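Long-range contact in fructose-bisphosphate aldolase class I (PDB 1W8S), which is a class I aldolase of the DeoC/LacD family, built as a TIM barrel that assembles from several copies of one chain: residues P140-S145 and A173-I178. The protein carries 2 engineered substitutions. Numbering follows the deposited sequence.
Sequences PLVVES and ADAMKI. Engineered in segment 140-145: Glu144 (natural residue Trp). With FBP (1,6-di-O-phosphono-beta-D-fructofuranose), chain O.
Lys177 leaves its strand with CG anti to the backbone N (chi1 171°) and bends at chi3, while Glu144 sets CG beside its own backbone N. Both side chains stand on the same face of the sheet as Val142 and Ala175, and they cross obliquely. The engineered Glu144 forms a salt bridge there. Glu144 OE1 lies 3.3 Å from Lys177 NZ, a weak hydrogen bond, and the CD of Glu144 rests against Lys177 CE. The firmer polar partner of Glu144 is Thr112, which binds OE2. A water links Lys177 NZ, Glu144 OE2 and FBP O3, with the bond to OE2 weak. Lys177 belongs to the FBP pocket. Its NZ reaches the ligand and donates to FBP O2, but the bond is very short and its exact length is doubtful.

The backbones pair as parallel strands. Val143 N donates to Ala175 O, Lys177 N to Val143 O, and Ser145 N to Lys177 O, each at 3.0 Å.

At the start of the pairing Asp174 turns its carboxylate back to the other strand. Asp174 OD2 receives Leu141 N at 2.8 Å, on the anti side and nearly straight (171°). Leu141 O returns the grip, accepting from both Asp174 N and Ala175 N. Asp174 OD1 forms a salt bridge with Lys67 of a second subunit, so the same carboxylate also serves the subunit interface. On the face that carries Val143 and Met176, Val143 CG2 presses on Ala173 CB of the preceding loop at 3.5 Å, tighter than usual.

The pair belongs to a beta-alpha-beta unit of the TIM barrel, with helix 158-171 as the connection. That helix packs on Met176 and Ile178, and Phe8 of helix 4-12 touches Pro140, Val142 and Ala175. Strand 108-113 continues the sheet beside 141-145, and strand 199-202 beside 175-179.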
loop_
_atom_site.group_PDB
_atom_site.type_symbol
_atom_site.label_atom_id
_atom_site.label_comp_id
_atom_site.label_asym_id
_atom_site.label_seq_id
_atom_site.Cartn_x
_atom_site.Cartn_y
_atom_site.Cartn_z
ATOM N N PRO E 140 -26.061 1.563 -11.461
ATOM C CA PRO E 140 -25.272 2.339 -12.422
ATOM C C PRO E 140 -24.152 3.136 -11.775
ATOM O O PRO E 140 -24.341 3.650 -10.707
ATOM C CB PRO E 140 -26.298 3.287 -13.034
ATOM C CG PRO E 140 -27.601 2.590 -12.843
ATOM C CD PRO E 140 -27.496 1.891 -11.541
ATOM N N LEU E 141 -22.996 3.195 -12.441
ATOM C CA LEU E 141 -21.846 3.964 -12.022
ATOM C C LEU E 141 -21.753 5.252 -12.799
ATOM O O LEU E 141 -21.683 5.225 -14.033
ATOM C CB LEU E 141 -20.590 3.134 -12.262
ATOM C CG LEU E 141 -19.246 3.799 -12.034
ATOM C CD1 LEU E 141 -19.099 4.176 -10.585
ATOM C CD2 LEU E 141 -18.140 2.850 -12.540
ATOM N N VAL E 142 -21.753 6.367 -12.072
ATOM C CA VAL E 142 -21.524 7.696 -12.643
ATOM C C VAL E 142 -20.095 8.073 -12.310
ATOM O O VAL E 142 -19.742 8.175 -11.118
ATOM C CB VAL E 142 -22.489 8.767 -12.070
ATOM C CG1 VAL E 142 -22.301 10.129 -12.844
ATOM C CG2 VAL E 142 -23.905 8.285 -12.087
ATOM N N VAL E 143 -19.262 8.226 -13.336
ATOM C CA VAL E 143 -17.893 8.640 -13.132
ATOM C C VAL E 143 -17.865 10.141 -13.365
ATOM O O VAL E 143 -18.273 10.630 -14.434
ATOM C CB VAL E 143 -16.931 7.968 -14.091
ATOM C CG1 VAL E 143 -15.491 8.585 -14.007
ATOM C CG2 VAL E 143 -16.939 6.442 -13.886
ATOM N N GLU E 144 -17.361 10.834 -12.361
ATOM C CA GLU E 144 -17.166 12.283 -12.350
ATOM C C GLU E 144 -15.706 12.482 -12.731
ATOM O O GLU E 144 -14.817 12.199 -11.950
ATOM C CB GLU E 144 -17.538 12.810 -10.946
ATOM C CG GLU E 144 -18.756 12.037 -10.400
ATOM C CD GLU E 144 -19.186 12.343 -8.962
ATOM O OE1 GLU E 144 -20.418 12.593 -8.716
ATOM O OE2 GLU E 144 -18.304 12.245 -8.061
ATOM N N SER E 145 -15.472 12.879 -13.979
ATOM C CA SER E 145 -14.138 12.874 -14.569
ATOM C C SER E 145 -13.635 14.294 -14.700
ATOM O O SER E 145 -14.106 15.056 -15.590
ATOM C CB SER E 145 -14.205 12.221 -15.945
ATOM O OG SER E 145 -12.902 11.967 -16.473
ATOM N N ALA E 173 -17.777 3.734 -17.097
ATOM C CA ALA E 173 -18.886 4.592 -16.637
ATOM C C ALA E 173 -20.148 4.209 -17.364
ATOM O O ALA E 173 -20.133 3.944 -18.589
ATOM C CB ALA E 173 -18.597 6.039 -16.889
ATOM N N ASP E 174 -21.245 4.225 -16.623
ATOM C CA ASP E 174 -22.574 4.040 -17.186
ATOM C C ASP E 174 -23.213 5.408 -17.509
ATOM O O ASP E 174 -24.077 5.490 -18.342
ATOM C CB ASP E 174 -23.458 3.251 -16.223
ATOM C CG ASP E 174 -22.872 1.902 -15.880
ATOM O OD1 ASP E 174 -22.395 1.209 -16.828
ATOM O OD2 ASP E 174 -22.802 1.473 -14.693
ATOM N N ALA E 175 -22.805 6.436 -16.775
ATOM C CA ALA E 175 -23.063 7.839 -17.080
ATOM C C ALA E 175 -21.851 8.610 -16.593
ATOM O O ALA E 175 -21.047 8.097 -15.781
ATOM C CB ALA E 175 -24.321 8.318 -16.345
ATOM N N MET E 176 -21.732 9.866 -16.995
ATOM C CA MET E 176 -20.586 10.651 -16.546
ATOM C C MET E 176 -20.949 12.106 -16.293
ATOM O O MET E 176 -21.934 12.624 -16.842
ATOM C CB MET E 176 -19.433 10.564 -17.560
ATOM C CG MET E 176 -19.679 11.311 -18.880
ATOM S SD MET E 176 -18.295 11.136 -20.060
ATOM C CE MET E 176 -18.624 9.485 -20.627
ATOM N N LYS E 177 -20.114 12.754 -15.494
ATOM C CA LYS E 177 -20.205 14.163 -15.194
ATOM C C LYS E 177 -18.886 14.794 -15.561
ATOM O O LYS E 177 -17.836 14.302 -15.163
ATOM C CB LYS E 177 -20.486 14.361 -13.713
ATOM C CG LYS E 177 -20.391 15.791 -13.238
ATOM C CD LYS E 177 -21.091 16.005 -11.854
ATOM C CE LYS E 177 -20.413 15.258 -10.707
ATOM N NZ LYS E 177 -20.689 15.833 -9.351
ATOM N N ILE E 178 -18.921 15.839 -16.374
ATOM C CA ILE E 178 -17.715 16.542 -16.812
ATOM C C ILE E 178 -17.981 18.048 -16.839
ATOM O O ILE E 178 -19.134 18.470 -16.818
ATOM C CB ILE E 178 -17.243 16.067 -18.212
ATOM C CG1 ILE E 178 -18.278 16.417 -19.287
ATOM C CG2 ILE E 178 -16.918 14.571 -18.202
ATOM C CD1 ILE E 178 -17.867 16.027 -20.663
HETATM P P1 FBP O . -21.742 22.483 -8.779
HETATM O O1P FBP O . -21.916 23.290 -7.552
HETATM O O2P FBP O . -22.853 22.664 -9.857
HETATM O O3P FBP O . -20.403 22.721 -9.484
HETATM O O1 FBP O . -21.804 20.958 -8.319
HETATM C C1 FBP O . -21.548 19.911 -9.230
HETATM C C2 FBP O . -20.220 19.236 -8.857
HETATM O O2 FBP O . -19.900 18.211 -9.825
HETATM C C3 FBP O . -20.204 18.622 -7.450
HETATM O O3 FBP O . -20.855 17.367 -7.338
HETATM C C4 FBP O . -18.700 18.550 -7.189
HETATM O O4 FBP O . -18.326 18.501 -5.823
HETATM C C5 FBP O . -18.226 19.857 -7.808
HETATM O O5 FBP O . -19.135 20.165 -8.879
HETATM C C6 FBP O . -16.793 19.723 -8.310
HETATM O O6 FBP O . -16.423 20.922 -8.967
HETATM P P2 FBP O . -15.113 21.755 -8.510
HETATM O O4P FBP O . -15.458 23.217 -8.673
HETATM O O5P FBP O . -14.717 21.352 -7.088
HETATM O O6P FBP O . -13.960 21.533 -9.505
HETATM O O HOH W 1 -18.722 15.119 -7.335
#